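Local coordinates for protein processed glycerol phosphate lipoteichoic acid synthase 2 (Bacillus subtilis, PDB 2W8D) that is a magnesium-binding bacterial synthase domain of the sulfatase family, a member of the wider alkaline phosphatase clan, at residues L42-I47 with R289-I294; D73-Q78 with K306-V311. All blocks are in the same frame, centred on the assembly; numbering follows the deposited sequence.

Both contacts are buried, with centres about 10 Å or less from the centre of the molecule and about 10 Å from each other. Their segments alternate along the sequence: 42-47, 73-78, 289-294, 306-311. They share one mixed sheet. Strand 70-76 lies between strand 292-296, its antiparallel neighbour, and the short parallel strand 308-309. Contact 1 packs the loop after strand 33-39 against the residues leading into strand 292-296 and against Phe293 in it. Contact 2 pairs strand 308-309 with strand 70-76. The two touch directly: Val290 N bonds to Phe75 O, and Arg289 NE reaches Asn74 OD1. Together they tie early and late parts of the sulfatase range into one sheet region close to the magnesium site.

Contact 1 of 2, residues L42-I47 with R289-I294; sequences LQSFII and RVPLFI
Pro291 packs its ring against Leu42, with CG 4.0 Å from Leu42 CD2. The two side chains cross at about a right angle. The CG of Leu42 lies opposite its own backbone N (chi1 -167°), and CD2 extends to the proline. Pro291 CD also rests close to the Leu42 carbonyl O, at 3.2 Å. On its CB side Pro291 meets Ile47 CG1. Ile47 then reaches further with CD1, which comes to the edge of the Phe293 ring at CZ, 4.3 Å away. Tyr71 stacks on this same ring. The one direct hydrogen bond runs from Ser44 N to Arg289 O, 2.9 Å long and nearly straight at 177°. The donor sits well above the carbonyl plane. Beside it Ser44 CB packs on Arg289 CB. A water that accepts from Phe45 N also donates to Arg289 O, so this carbonyl takes two bonds. A second water lies 2.6 Å from Ser44 OG and is also within hydrogen-bonding distance of Val290 O. The short 3-10 turn at Ser44-Ile46 is thus held by both backbone and water. Its loop follows Glu40, a magnesium ligand, and the side chain of Leu42 is about 9 Å from the metal. Such a loop, leaving a central strand beside the metal centre, belongs to the alkaline phosphatase-like fold.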
loop_
_atom_site.group_PDB
_atom_site.type_symbol
_atom_site.label_atom_id
_atom_site.label_comp_id
_atom_site.label_asym_id
_atom_site.label_seq_id
_atom_site.Cartn_x
_atom_site.Cartn_y
_atom_site.Cartn_z
ATOM N N LEU A 42 3.921 6.181 7.051
ATOM C CA LEU A 42 4.910 5.359 7.759
ATOM C C LEU A 42 6.020 4.813 6.840
ATOM O O LEU A 42 5.754 4.072 5.888
ATOM C CB LEU A 42 4.205 4.219 8.482
ATOM C CG LEU A 42 5.140 3.523 9.478
ATOM C CD1 LEU A 42 5.479 4.448 10.655
ATOM C CD2 LEU A 42 4.558 2.192 9.960
ATOM N N GLN A 43 7.258 5.189 7.121
ATOM C CA GLN A 43 8.424 4.783 6.277
ATOM C C GLN A 43 9.183 3.655 6.976
ATOM O O GLN A 43 9.179 3.566 8.195
ATOM C CB GLN A 43 9.363 5.983 6.022
ATOM C CG GLN A 43 8.705 7.100 5.187
ATOM C CD GLN A 43 9.494 8.404 5.125
ATOM O OE1 GLN A 43 10.637 8.450 4.617
ATOM N NE2 GLN A 43 8.882 9.480 5.606
ATOM N N SER A 44 9.869 2.837 6.192
ATOM C CA SER A 44 10.587 1.684 6.696
ATOM C C SER A 44 11.725 2.035 7.655
ATOM O O SER A 44 12.070 1.209 8.477
ATOM C CB SER A 44 11.140 0.843 5.531
ATOM O OG SER A 44 10.100 0.171 4.805
ATOM N N PHE A 45 12.319 3.226 7.561
ATOM C CA PHE A 45 13.403 3.561 8.500
ATOM C C PHE A 45 12.979 3.506 9.970
ATOM O O PHE A 45 13.818 3.286 10.838
ATOM C CB PHE A 45 14.099 4.898 8.183
ATOM C CG PHE A 45 13.347 6.108 8.655
ATOM C CD1 PHE A 45 13.551 6.614 9.918
ATOM C CD2 PHE A 45 12.443 6.748 7.824
ATOM C CE1 PHE A 45 12.825 7.743 10.355
ATOM C CE2 PHE A 45 11.757 7.867 8.236
ATOM C CZ PHE A 45 11.925 8.351 9.514
ATOM N N ILE A 46 11.696 3.731 10.226
ATOM C CA ILE A 46 11.098 3.635 11.546
ATOM C C ILE A 46 11.168 2.241 12.181
ATOM O O ILE A 46 11.226 2.124 13.410
ATOM C CB ILE A 46 9.621 4.096 11.514
ATOM C CG1 ILE A 46 9.605 5.620 11.576
ATOM C CG2 ILE A 46 8.914 3.681 12.704
ATOM C CD1 ILE A 46 10.468 6.185 12.755
ATOM N N ILE A 47 11.149 1.205 11.344
ATOM C CA ILE A 47 11.219 -0.173 11.811
ATOM C C ILE A 47 12.577 -0.403 12.465
ATOM O O ILE A 47 13.630 -0.147 11.862
ATOM C CB ILE A 47 10.947 -1.170 10.663
ATOM C CG1 ILE A 47 9.542 -0.983 10.087
ATOM C CG2 ILE A 47 11.080 -2.599 11.142
ATOM C CD1 ILE A 47 8.397 -0.967 11.118
ATOM N N ARG A 289 11.514 3.499 0.919
ATOM C CA ARG A 289 11.049 2.223 1.439
ATOM C C ARG A 289 9.886 2.487 2.426
ATOM O O ARG A 289 10.006 3.330 3.330
ATOM C CB ARG A 289 12.189 1.457 2.129
ATOM C CG ARG A 289 13.117 0.679 1.180
ATOM C CD ARG A 289 14.334 0.138 1.921
ATOM N NE ARG A 289 15.269 -0.520 0.999
ATOM C CZ ARG A 289 16.194 0.109 0.259
ATOM N NH1 ARG A 289 16.331 1.426 0.316
ATOM N NH2 ARG A 289 16.991 -0.580 -0.543
ATOM N N VAL A 290 8.767 1.804 2.205
ATOM C CA VAL A 290 7.679 1.697 3.184
ATOM C C VAL A 290 7.468 0.224 3.596
ATOM O O VAL A 290 7.660 -0.695 2.789
ATOM C CB VAL A 290 6.343 2.321 2.692
ATOM C CG1 VAL A 290 6.547 3.823 2.318
ATOM C CG2 VAL A 290 5.810 1.570 1.504
ATOM N N PRO A 291 7.088 0.001 4.862
ATOM C CA PRO A 291 6.956 -1.388 5.294
ATOM C C PRO A 291 5.740 -2.054 4.664
ATOM O O PRO A 291 4.773 -1.367 4.326
ATOM C CB PRO A 291 6.811 -1.302 6.817
ATOM C CG PRO A 291 6.358 0.107 7.107
ATOM C CD PRO A 291 6.728 0.981 5.898
ATOM N N LEU A 292 5.847 -3.365 4.441
ATOM C CA LEU A 292 4.762 -4.182 3.966
ATOM C C LEU A 292 4.792 -5.419 4.833
ATOM O O LEU A 292 5.834 -6.048 4.948
ATOM C CB LEU A 292 4.938 -4.564 2.499
ATOM C CG LEU A 292 3.919 -5.634 2.053
ATOM C CD1 LEU A 292 2.423 -5.163 2.069
ATOM C CD2 LEU A 292 4.261 -6.181 0.665
ATOM N N PHE A 293 3.666 -5.738 5.454
ATOM C CA PHE A 293 3.533 -6.936 6.298
ATOM C C PHE A 293 2.377 -7.757 5.727
ATOM O O PHE A 293 1.364 -7.179 5.342
ATOM C CB PHE A 293 3.162 -6.561 7.748
ATOM C CG PHE A 293 4.212 -5.791 8.470
ATOM C CD1 PHE A 293 5.175 -6.448 9.207
ATOM C CD2 PHE A 293 4.240 -4.395 8.425
ATOM C CE1 PHE A 293 6.176 -5.731 9.892
ATOM C CE2 PHE A 293 5.213 -3.691 9.117
ATOM C CZ PHE A 293 6.187 -4.373 9.854
ATOM N N ILE A 294 2.546 -9.075 5.631
ATOM C CA ILE A 294 1.454 -9.962 5.269
ATOM C C ILE A 294 1.441 -11.128 6.268
ATOM O O ILE A 294 2.391 -11.914 6.318
ATOM C CB ILE A 294 1.597 -10.567 3.843
ATOM C CG1 ILE A 294 1.589 -9.508 2.757
ATOM C CG2 ILE A 294 0.494 -11.546 3.574
ATOM C CD1 ILE A 294 1.942 -10.077 1.416
HETATM O O HOH W 1 10.118 -1.688 2.942
HETATM O O HOH W 2 12.373 4.451 5.046
#

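Contact 2 of 2, residues D73-Q78 with K306-V311; sequences DNFFHQ and KYAGDV
Lys306 meets Asn74 through a water, which donates to Lys306 O at 2.6 Å and accepts from Asn74 N. Next comes Tyr307, whose ring is covered on one face by Asn74. Asn74 CB stands 3.9 Å from the ring centroid, a CH-pi contact, and the amide is stacked over the ring with the planes 21° apart. The amide is held from outside, by Arg289 at OD1 and by the carbonyl of His305 at ND2. Tyr307 also lies near Phe76. Those rings are almost parallel but slid apart, with centroids 5.8 Å from each other, and the touch is between Phe76 CE2 and Tyr307 CD2. Ala308 makes two backbone bonds, its N to Asn74 O at 3.1 Å and its O from Phe76 N at 2.9 Å. Its CB packs on Phe75 CD1 at 4.0 Å. At Gly309 there is no side chain, and the Gln78 side chain passes close over its CA. Asp310 N continues the ladder to Phe76 O. Asp310 OD2 accepts from the backbone N of Gln78 at 2.8 Å; the donor stands 51° out of the carboxylate plane. Asp310 OD1 approaches Phe75 CZ obliquely. Val311 N closes the series by donating to Gln78 OE1 at 2.9 Å. With CG opposite its carbonyl carbon (chi1 -60°), the extended Gln78 chain spans the gap between backbones. Its NE2 bonds to Pro345 O, so both ends of the amide are used. The pairing of Phe75 with Ala308 and Phe76 with Gly309 is a short parallel beta ladder, extended by side-chain bonds past the strand ends. It adds strand 308-309 to the central sheet of a sulfatase-family domain.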
loop_
_atom_site.group_PDB
_atom_site.type_symbol
_atom_site.label_atom_id
_atom_site.label_comp_id
_atom_site.label_asym_id
_atom_site.label_seq_id
_atom_site.Cartn_x
_atom_site.Cartn_y
_atom_site.Cartn_z
ATOM N N ASP A 73 11.418 -5.673 3.403
ATOM C CA ASP A 73 12.234 -4.514 3.772
ATOM C C ASP A 73 12.816 -3.715 2.572
ATOM O O ASP A 73 13.491 -2.677 2.744
ATOM C CB ASP A 73 13.337 -4.952 4.752
ATOM C CG ASP A 73 14.322 -5.923 4.126
ATOM O OD1 ASP A 73 13.950 -6.772 3.300
ATOM O OD2 ASP A 73 15.498 -5.855 4.459
ATOM N N ASN A 74 12.559 -4.207 1.369
ATOM C CA ASN A 74 12.863 -3.469 0.158
ATOM C C ASN A 74 11.607 -3.232 -0.712
ATOM O O ASN A 74 11.595 -3.477 -1.910
ATOM C CB ASN A 74 13.950 -4.181 -0.615
ATOM C CG ASN A 74 15.255 -4.188 0.107
ATOM O OD1 ASN A 74 15.699 -3.163 0.636
ATOM N ND2 ASN A 74 15.902 -5.330 0.116
ATOM N N PHE A 75 10.557 -2.741 -0.074
ATOM C CA PHE A 75 9.288 -2.494 -0.726
ATOM C C PHE A 75 9.090 -0.976 -0.790
ATOM O O PHE A 75 9.305 -0.290 0.183
ATOM C CB PHE A 75 8.165 -3.198 0.055
ATOM C CG PHE A 75 6.794 -2.850 -0.412
ATOM C CD1 PHE A 75 6.224 -3.499 -1.503
ATOM C CD2 PHE A 75 6.064 -1.878 0.239
ATOM C CE1 PHE A 75 4.948 -3.176 -1.943
ATOM C CE2 PHE A 75 4.779 -1.532 -0.192
ATOM C CZ PHE A 75 4.225 -2.168 -1.269
ATOM N N PHE A 76 8.726 -0.462 -1.948
ATOM C CA PHE A 76 8.701 0.955 -2.193
ATOM C C PHE A 76 7.287 1.453 -2.522
ATOM O O PHE A 76 6.563 0.826 -3.307
ATOM C CB PHE A 76 9.670 1.289 -3.355
ATOM C CG PHE A 76 11.127 1.013 -3.026
ATOM C CD1 PHE A 76 11.986 2.058 -2.654
ATOM C CD2 PHE A 76 11.642 -0.294 -3.083
ATOM C CE1 PHE A 76 13.336 1.805 -2.324
ATOM C CE2 PHE A 76 12.988 -0.551 -2.761
ATOM C CZ PHE A 76 13.827 0.500 -2.382
ATOM N N HIS A 77 6.915 2.618 -1.992
ATOM C CA HIS A 77 5.683 3.264 -2.495
ATOM C C HIS A 77 5.910 3.783 -3.935
ATOM O O HIS A 77 7.015 4.151 -4.304
ATOM C CB HIS A 77 5.206 4.380 -1.564
ATOM C CG HIS A 77 5.967 5.657 -1.725
ATOM N ND1 HIS A 77 5.590 6.637 -2.627
ATOM C CD2 HIS A 77 7.089 6.112 -1.114
ATOM C CE1 HIS A 77 6.447 7.640 -2.563
ATOM N NE2 HIS A 77 7.375 7.339 -1.665
ATOM N N GLN A 78 4.863 3.804 -4.748
ATOM C CA GLN A 78 5.009 4.274 -6.120
ATOM C C GLN A 78 4.039 5.409 -6.416
ATOM O O GLN A 78 3.679 5.623 -7.576
ATOM C CB GLN A 78 4.815 3.104 -7.102
ATOM C CG GLN A 78 5.829 1.947 -6.898
ATOM C CD GLN A 78 5.499 0.752 -7.736
ATOM O OE1 GLN A 78 4.457 0.108 -7.531
ATOM N NE2 GLN A 78 6.356 0.450 -8.715
ATOM N N LYS A 306 13.484 -9.344 -1.599
ATOM C CA LYS A 306 13.238 -8.960 -2.973
ATOM C C LYS A 306 12.718 -7.517 -3.065
ATOM O O LYS A 306 11.836 -7.119 -2.324
ATOM C CB LYS A 306 12.207 -9.897 -3.593
ATOM C CG LYS A 306 12.701 -11.324 -3.772
ATOM C CD LYS A 306 11.702 -12.062 -4.613
ATOM C CE LYS A 306 11.943 -13.566 -4.630
ATOM N NZ LYS A 306 10.730 -14.185 -5.260
ATOM N N TYR A 307 13.290 -6.749 -3.979
ATOM C CA TYR A 307 12.791 -5.409 -4.341
ATOM C C TYR A 307 11.385 -5.562 -4.914
ATOM O O TYR A 307 11.130 -6.515 -5.641
ATOM C CB TYR A 307 13.780 -4.741 -5.307
ATOM C CG TYR A 307 14.981 -4.195 -4.567
ATOM C CD1 TYR A 307 15.837 -5.028 -3.841
ATOM C CD2 TYR A 307 15.222 -2.834 -4.541
ATOM C CE1 TYR A 307 16.940 -4.492 -3.113
ATOM C CE2 TYR A 307 16.297 -2.292 -3.845
ATOM C CZ TYR A 307 17.134 -3.103 -3.139
ATOM O OH TYR A 307 18.147 -2.480 -2.484
ATOM N N ALA A 308 10.478 -4.659 -4.526
ATOM C CA ALA A 308 9.071 -4.716 -4.901
ATOM C C ALA A 308 8.420 -3.354 -4.732
ATOM O O ALA A 308 8.874 -2.572 -3.926
ATOM C CB ALA A 308 8.324 -5.766 -4.027
ATOM N N GLY A 309 7.326 -3.086 -5.442
ATOM C CA GLY A 309 6.574 -1.836 -5.265
ATOM C C GLY A 309 5.084 -2.054 -5.023
ATOM O O GLY A 309 4.610 -3.179 -5.079
ATOM N N ASP A 310 4.352 -0.984 -4.725
ATOM C CA ASP A 310 2.905 -1.044 -4.523
ATOM C C ASP A 310 2.124 -1.927 -5.499
ATOM O O ASP A 310 1.214 -2.597 -5.050
ATOM C CB ASP A 310 2.283 0.356 -4.628
ATOM C CG ASP A 310 2.547 1.194 -3.434
ATOM O OD1 ASP A 310 2.676 0.630 -2.299
ATOM O OD2 ASP A 310 2.659 2.424 -3.642
ATOM N N VAL A 311 2.440 -1.895 -6.813
ATOM C CA VAL A 311 1.641 -2.602 -7.840
ATOM C C VAL A 311 1.804 -4.134 -7.730
ATOM O O VAL A 311 1.031 -4.909 -8.325
ATOM C CB VAL A 311 1.963 -2.130 -9.300
ATOM C CG1 VAL A 311 1.491 -0.657 -9.564
ATOM C CG2 VAL A 311 3.424 -2.304 -9.620
HETATM O O HOH W 3 11.397 -6.701 0.198
#